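PDB 2B34: MAR1 Ribonuclease from Caenorhabditis elegans, which probably acts as a hydrolase of the isochorismatase family and is named a ribonuclease. Local coordinates for residues L106-H112 and A135-R139; N14-C20 and V101-V107. All blocks are in the same frame, centred on the assembly; numbering follows the deposited sequence.

Contact 1 (L106-H112 and A135-R139); sequences LVGIEAH and AVSSR
H112 and S138 share a hydrogen bond 3.0 Å long between ND1 and OG, with the hydroxyl arriving at the edge of the imidazole, close to its plane. H112 has CG set between its own backbone N and carbonyl carbon (chi1 66°), which turns ND1 toward S138, while NE2 is hydrogen-bonded to OE2 of E162 of the second subunit. A histidine suits this place because its two ring nitrogens can hold a partner inside the chain and one across the subunit boundary.

Two backbone bonds complete the polar part. The N-H of G108 gives a fairly straight bond to A135 O (3.0 Å). The bond from A111 N to S137 O, 3.1 Å, is more bent, and its donor stands well above the carbonyl plane, as the chain is leaving the strand here. At the backbone angles of G108 a beta carbon would be jammed against the preceding carbonyl oxygen, so a glycine fits where other residues would be strained. V136 CA makes a C-H...O contact of 3.3 Å with G108 O.

A111 points its methyl between two partners: CB lies 3.4 Å from V136 CG1, tighter than usual, and 3.3 Å from S138 OG, which suits a residue as small as alanine. V136 sends CG1 there by setting it anti to its backbone N (chi1 169°), and CG2 rests near the carbonyl oxygens of L106 and G108. Farther back, V107 CG1 meets A135 CB at 3.6 Å.

The contact lies within a beta-alpha-beta unit, where strand 103-109 neighbours strand 128-137 and helix 114-124 connects them, touching L106 and V136. Helix 141-154 packs on A111 and V136, while helix 33-49 covers V107 and A135.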
loop_
_atom_site.group_PDB
_atom_site.type_symbol
_atom_site.label_atom_id
_atom_site.label_comp_id
_atom_site.label_asym_id
_atom_site.label_seq_id
_atom_site.Cartn_x
_atom_site.Cartn_y
_atom_site.Cartn_z
ATOM N N LEU A 106 -20.561 -1.005 0.065
ATOM C CA LEU A 106 -20.688 -0.215 -1.155
ATOM C C LEU A 106 -20.264 -0.979 -2.407
ATOM O O LEU A 106 -19.144 -1.496 -2.488
ATOM C CB LEU A 106 -19.900 1.100 -1.017
ATOM C CG LEU A 106 -19.966 2.211 -2.073
ATOM C CD1 LEU A 106 -21.392 2.566 -2.495
ATOM C CD2 LEU A 106 -19.262 3.452 -1.541
ATOM N N VAL A 107 -21.185 -1.058 -3.363
ATOM C CA VAL A 107 -20.905 -1.595 -4.694
ATOM C C VAL A 107 -21.289 -0.557 -5.749
ATOM O O VAL A 107 -22.053 0.367 -5.470
ATOM C CB VAL A 107 -21.642 -2.944 -4.971
ATOM C CG1 VAL A 107 -21.267 -3.994 -3.932
ATOM C CG2 VAL A 107 -23.167 -2.761 -5.034
ATOM N N GLY A 108 -20.755 -0.700 -6.959
ATOM C CA GLY A 108 -21.166 0.182 -8.040
ATOM C C GLY A 108 -20.046 0.908 -8.738
ATOM O O GLY A 108 -18.871 0.557 -8.580
ATOM N N ILE A 109 -20.406 1.933 -9.508
ATOM C CA ILE A 109 -19.487 2.447 -10.520
ATOM C C ILE A 109 -19.201 3.929 -10.564
ATOM O O ILE A 109 -19.924 4.744 -9.984
ATOM C CB ILE A 109 -19.829 1.966 -11.945
ATOM C CG1 ILE A 109 -21.317 2.163 -12.241
ATOM C CG2 ILE A 109 -19.340 0.523 -12.151
ATOM C CD1 ILE A 109 -21.668 1.975 -13.675
ATOM N N GLU A 110 -18.186 4.241 -11.370
ATOM C CA GLU A 110 -17.279 5.348 -11.162
ATOM C C GLU A 110 -16.703 5.185 -9.751
ATOM O O GLU A 110 -17.090 5.872 -8.801
ATOM C CB GLU A 110 -17.914 6.722 -11.453
ATOM C CG GLU A 110 -19.281 6.975 -10.825
ATOM C CD GLU A 110 -19.944 8.235 -11.302
ATOM O OE1 GLU A 110 -19.667 8.655 -12.446
ATOM O OE2 GLU A 110 -20.761 8.802 -10.536
ATOM N N ALA A 111 -15.796 4.213 -9.644
ATOM C CA ALA A 111 -15.027 3.955 -8.432
ATOM C C ALA A 111 -14.361 5.235 -7.936
ATOM O O ALA A 111 -14.294 5.482 -6.739
ATOM C CB ALA A 111 -13.975 2.876 -8.688
ATOM N N HIS A 112 -13.898 6.053 -8.877
ATOM C CA HIS A 112 -13.172 7.287 -8.580
ATOM C C HIS A 112 -14.074 8.520 -8.600
ATOM O O HIS A 112 -13.591 9.648 -8.472
ATOM C CB HIS A 112 -12.038 7.457 -9.589
ATOM C CG HIS A 112 -12.513 7.678 -10.989
ATOM N ND1 HIS A 112 -13.253 6.742 -11.682
ATOM C CD2 HIS A 112 -12.365 8.735 -11.824
ATOM C CE1 HIS A 112 -13.535 7.212 -12.884
ATOM N NE2 HIS A 112 -13.008 8.419 -12.994
ATOM N N ALA A 135 -16.732 -5.670 -6.987
ATOM C CA ALA A 135 -18.041 -5.202 -7.423
ATOM C C ALA A 135 -17.998 -3.694 -7.692
ATOM O O ALA A 135 -19.041 -3.048 -7.857
ATOM C CB ALA A 135 -19.094 -5.542 -6.375
ATOM N N VAL A 136 -16.781 -3.149 -7.743
ATOM C CA VAL A 136 -16.539 -1.717 -7.971
ATOM C C VAL A 136 -15.508 -1.539 -9.096
ATOM O O VAL A 136 -14.457 -2.186 -9.092
ATOM C CB VAL A 136 -16.073 -1.003 -6.666
ATOM C CG1 VAL A 136 -15.564 0.414 -6.946
ATOM C CG2 VAL A 136 -17.201 -0.952 -5.640
ATOM N N SER A 137 -15.818 -0.677 -10.063
ATOM C CA SER A 137 -14.936 -0.462 -11.213
ATOM C C SER A 137 -15.087 0.929 -11.857
ATOM O O SER A 137 -15.948 1.713 -11.458
ATOM C CB SER A 137 -15.154 -1.561 -12.257
ATOM O OG SER A 137 -14.115 -1.557 -13.212
ATOM N N SER A 138 -14.239 1.209 -12.850
ATOM C CA SER A 138 -14.242 2.475 -13.591
ATOM C C SER A 138 -14.063 2.213 -15.085
ATOM O O SER A 138 -13.821 1.078 -15.492
ATOM C CB SER A 138 -13.096 3.380 -13.119
ATOM O OG SER A 138 -13.214 3.719 -11.753
ATOM N N ARG A 139 -14.159 3.271 -15.892
ATOM C CA ARG A 139 -13.853 3.193 -17.323
ATOM C C ARG A 139 -12.366 2.899 -17.548
ATOM O O ARG A 139 -12.002 2.119 -18.425
ATOM C CB ARG A 139 -14.277 4.484 -18.039
ATOM C CG ARG A 139 -13.937 4.532 -19.528
ATOM C CD ARG A 139 -14.571 5.733 -20.244
ATOM N NE ARG A 139 -14.156 7.011 -19.664
ATOM C CZ ARG A 139 -14.041 8.151 -20.342
ATOM N NH1 ARG A 139 -14.299 8.188 -21.647
ATOM N NH2 ARG A 139 -13.654 9.256 -19.714
#

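Contact 2 (N14-C20 and V101-V107); sequences NSALFVC and VQNVILV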
loop_
_atom_site.group_PDB
_atom_site.type_symbol
_atom_site.label_atom_id
_atom_site.label_comp_id
_atom_site.label_asym_id
_atom_site.label_seq_id
_atom_site.Cartn_x
_atom_site.Cartn_y
_atom_site.Cartn_z
ATOM N N ASN A 14 -26.445 -3.920 11.797
ATOM C CA ASN A 14 -25.789 -2.607 11.837
ATOM C C ASN A 14 -25.337 -2.076 10.467
ATOM O O ASN A 14 -24.609 -1.080 10.392
ATOM C CB ASN A 14 -24.616 -2.619 12.836
ATOM C CG ASN A 14 -23.432 -3.460 12.360
ATOM O OD1 ASN A 14 -23.412 -3.963 11.234
ATOM N ND2 ASN A 14 -22.424 -3.599 13.223
ATOM N N SER A 15 -25.786 -2.736 9.401
ATOM C CA SER A 15 -25.276 -2.495 8.050
ATOM C C SER A 15 -26.346 -2.140 7.016
ATOM O O SER A 15 -27.513 -2.505 7.152
ATOM C CB SER A 15 -24.492 -3.720 7.559
ATOM O OG SER A 15 -23.362 -3.972 8.380
ATOM N N ALA A 16 -25.923 -1.426 5.977
ATOM C CA ALA A 16 -26.759 -1.170 4.807
ATOM C C ALA A 16 -25.960 -1.424 3.536
ATOM O O ALA A 16 -24.744 -1.191 3.496
ATOM C CB ALA A 16 -27.303 0.261 4.821
ATOM N N LEU A 17 -26.644 -1.913 2.505
ATOM C CA LEU A 17 -26.026 -2.081 1.198
ATOM C C LEU A 17 -26.374 -0.909 0.293
ATOM O O LEU A 17 -27.545 -0.630 0.036
ATOM C CB LEU A 17 -26.439 -3.407 0.554
ATOM C CG LEU A 17 -25.964 -3.669 -0.886
ATOM C CD1 LEU A 17 -24.432 -3.814 -1.001
ATOM C CD2 LEU A 17 -26.661 -4.898 -1.443
ATOM N N PHE A 18 -25.341 -0.224 -0.181
ATOM C CA PHE A 18 -25.509 0.867 -1.127
ATOM C C PHE A 18 -25.087 0.399 -2.523
ATOM O O PHE A 18 -23.949 -0.029 -2.730
ATOM C CB PHE A 18 -24.701 2.091 -0.675
ATOM C CG PHE A 18 -25.446 3.016 0.268
ATOM C CD1 PHE A 18 -26.290 2.515 1.259
ATOM C CD2 PHE A 18 -25.271 4.398 0.180
ATOM C CE1 PHE A 18 -26.967 3.376 2.129
ATOM C CE2 PHE A 18 -25.944 5.267 1.044
ATOM C CZ PHE A 18 -26.794 4.753 2.017
ATOM N N VAL A 19 -26.023 0.466 -3.467
ATOM C CA VAL A 19 -25.767 0.114 -4.866
ATOM C C VAL A 19 -25.753 1.405 -5.678
ATOM O O VAL A 19 -26.809 2.007 -5.909
ATOM C CB VAL A 19 -26.870 -0.833 -5.429
ATOM C CG1 VAL A 19 -26.579 -1.220 -6.878
ATOM C CG2 VAL A 19 -27.039 -2.075 -4.548
ATOM N N CYS A 20 -24.576 1.847 -6.113
ATOM C CA CYS A 20 -24.539 3.134 -6.812
ATOM C C CYS A 20 -24.346 3.082 -8.319
ATOM O O CYS A 20 -23.338 2.570 -8.836
ATOM C CB CYS A 20 -23.669 4.198 -6.098
ATOM S SG CYS A 20 -22.158 4.809 -6.847
ATOM N N VAL A 101 -27.800 2.902 10.844
ATOM C CA VAL A 101 -26.672 1.977 10.664
ATOM C C VAL A 101 -25.315 2.574 11.055
ATOM O O VAL A 101 -25.172 3.789 11.180
ATOM C CB VAL A 101 -26.606 1.399 9.214
ATOM C CG1 VAL A 101 -27.838 0.558 8.915
ATOM C CG2 VAL A 101 -26.431 2.510 8.176
ATOM N N GLN A 102 -24.333 1.696 11.257
ATOM C CA GLN A 102 -22.957 2.103 11.557
ATOM C C GLN A 102 -22.020 1.724 10.411
ATOM O O GLN A 102 -20.902 2.230 10.321
ATOM C CB GLN A 102 -22.483 1.468 12.875
ATOM C CG GLN A 102 -23.248 1.968 14.105
ATOM C CD GLN A 102 -23.057 1.099 15.344
ATOM O OE1 GLN A 102 -22.968 -0.132 15.261
ATOM N NE2 GLN A 102 -23.017 1.742 16.508
ATOM N N ASN A 103 -22.497 0.838 9.534
ATOM C CA ASN A 103 -21.708 0.316 8.424
ATOM C C ASN A 103 -22.427 0.399 7.073
ATOM O O ASN A 103 -23.616 0.082 6.967
ATOM C CB ASN A 103 -21.321 -1.136 8.707
ATOM C CG ASN A 103 -20.532 -1.292 10.000
ATOM O OD1 ASN A 103 -19.357 -0.931 10.074
ATOM N ND2 ASN A 103 -21.180 -1.835 11.025
ATOM N N VAL A 104 -21.704 0.832 6.043
ATOM C CA VAL A 104 -22.218 0.789 4.679
ATOM C C VAL A 104 -21.336 -0.098 3.803
ATOM O O VAL A 104 -20.124 0.088 3.721
ATOM C CB VAL A 104 -22.387 2.199 4.044
ATOM C CG1 VAL A 104 -22.733 2.094 2.559
ATOM C CG2 VAL A 104 -23.465 2.994 4.766
ATOM N N ILE A 105 -21.972 -1.075 3.171
ATOM C CA ILE A 105 -21.335 -1.921 2.177
ATOM C C ILE A 105 -21.618 -1.274 0.825
ATOM O O ILE A 105 -22.772 -0.999 0.492
ATOM C CB ILE A 105 -21.882 -3.364 2.241
ATOM C CG1 ILE A 105 -21.753 -3.915 3.673
ATOM C CG2 ILE A 105 -21.172 -4.260 1.219
ATOM C CD1 ILE A 105 -22.575 -5.165 3.957
ATOM N N LEU A 106 -20.561 -1.005 0.065
ATOM C CA LEU A 106 -20.688 -0.215 -1.155
ATOM C C LEU A 106 -20.264 -0.979 -2.407
ATOM O O LEU A 106 -19.144 -1.496 -2.488
ATOM C CB LEU A 106 -19.900 1.100 -1.017
ATOM C CG LEU A 106 -19.966 2.211 -2.073
ATOM C CD1 LEU A 106 -21.392 2.566 -2.495
ATOM C CD2 LEU A 106 -19.262 3.452 -1.541
ATOM N N VAL A 107 -21.185 -1.058 -3.363
ATOM C CA VAL A 107 -20.905 -1.595 -4.694
ATOM C C VAL A 107 -21.289 -0.557 -5.749
ATOM O O VAL A 107 -22.053 0.367 -5.470
ATOM C CB VAL A 107 -21.642 -2.944 -4.971
ATOM C CG1 VAL A 107 -21.267 -3.994 -3.932
ATOM C CG2 VAL A 107 -23.167 -2.761 -5.034
#
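Strands 15-20 and 103-107 run parallel, 24° between their directions, and from A16 N to C20 N their backbones exchange hydrogen bonds in regular parallel alternation. At the start N14 O is gripped twice, by Q102 N at 2.9 Å and N103 N at 3.0 Å.

The amides of N14 and N103 meet with their planes 59° apart; N14 ND2 and N103 ND2, 3.1 Å from each other, are both donors and make no bond. What holds the N14 amide is nearby chain, OD1 taking the N-H of N11 and ND2 reaching R9 O. With N14 replaced by an alanine, N11 N and R9 O would probably lose these side-chain partners and the chain there would be freer to move.

A16, F18, V104 and L106 lie on one face of the sheet. V104, its CG1 anti to the backbone N (chi1 172°), lays that methyl over the F18 ring in a CH-pi contact, 4.1 Å from the centroid, while L106 CD1 meets F18 CB at 3.8 Å. On the other face L17 CD1 touches I105 CG2 at 4.0 Å, and branched V19 and V107 stand side by side, CG2 to CG2 at 4.0 Å.

C20, at the strand's end, forms a disulfide with C114. This is the central strand pair of a six-stranded parallel sheet in 3-2-1-4-5-6 order, the Rossmann-like alpha/beta arrangement of the isochorismatase family.

In the fold
Both contacts are largely buried and use strand 103-109, with L106 and V107 common to them: contact 2 joins its one side to strand 15-20, contact 1 its other to strand 128-137. Their centres are 14 Å apart, and a probable hydrogen bond from I109 N to C20 O links them. Contact 2 is regular sheet, mainly backbone bonds and apolar side chains, with polar asparagines confined to its beginning. Contact 1 lies where the strands give way to loops, so its bonds are fewer and mixed with a histidine-serine pair. Of the two, contact 1 alone meets another subunit, through H112 and R139.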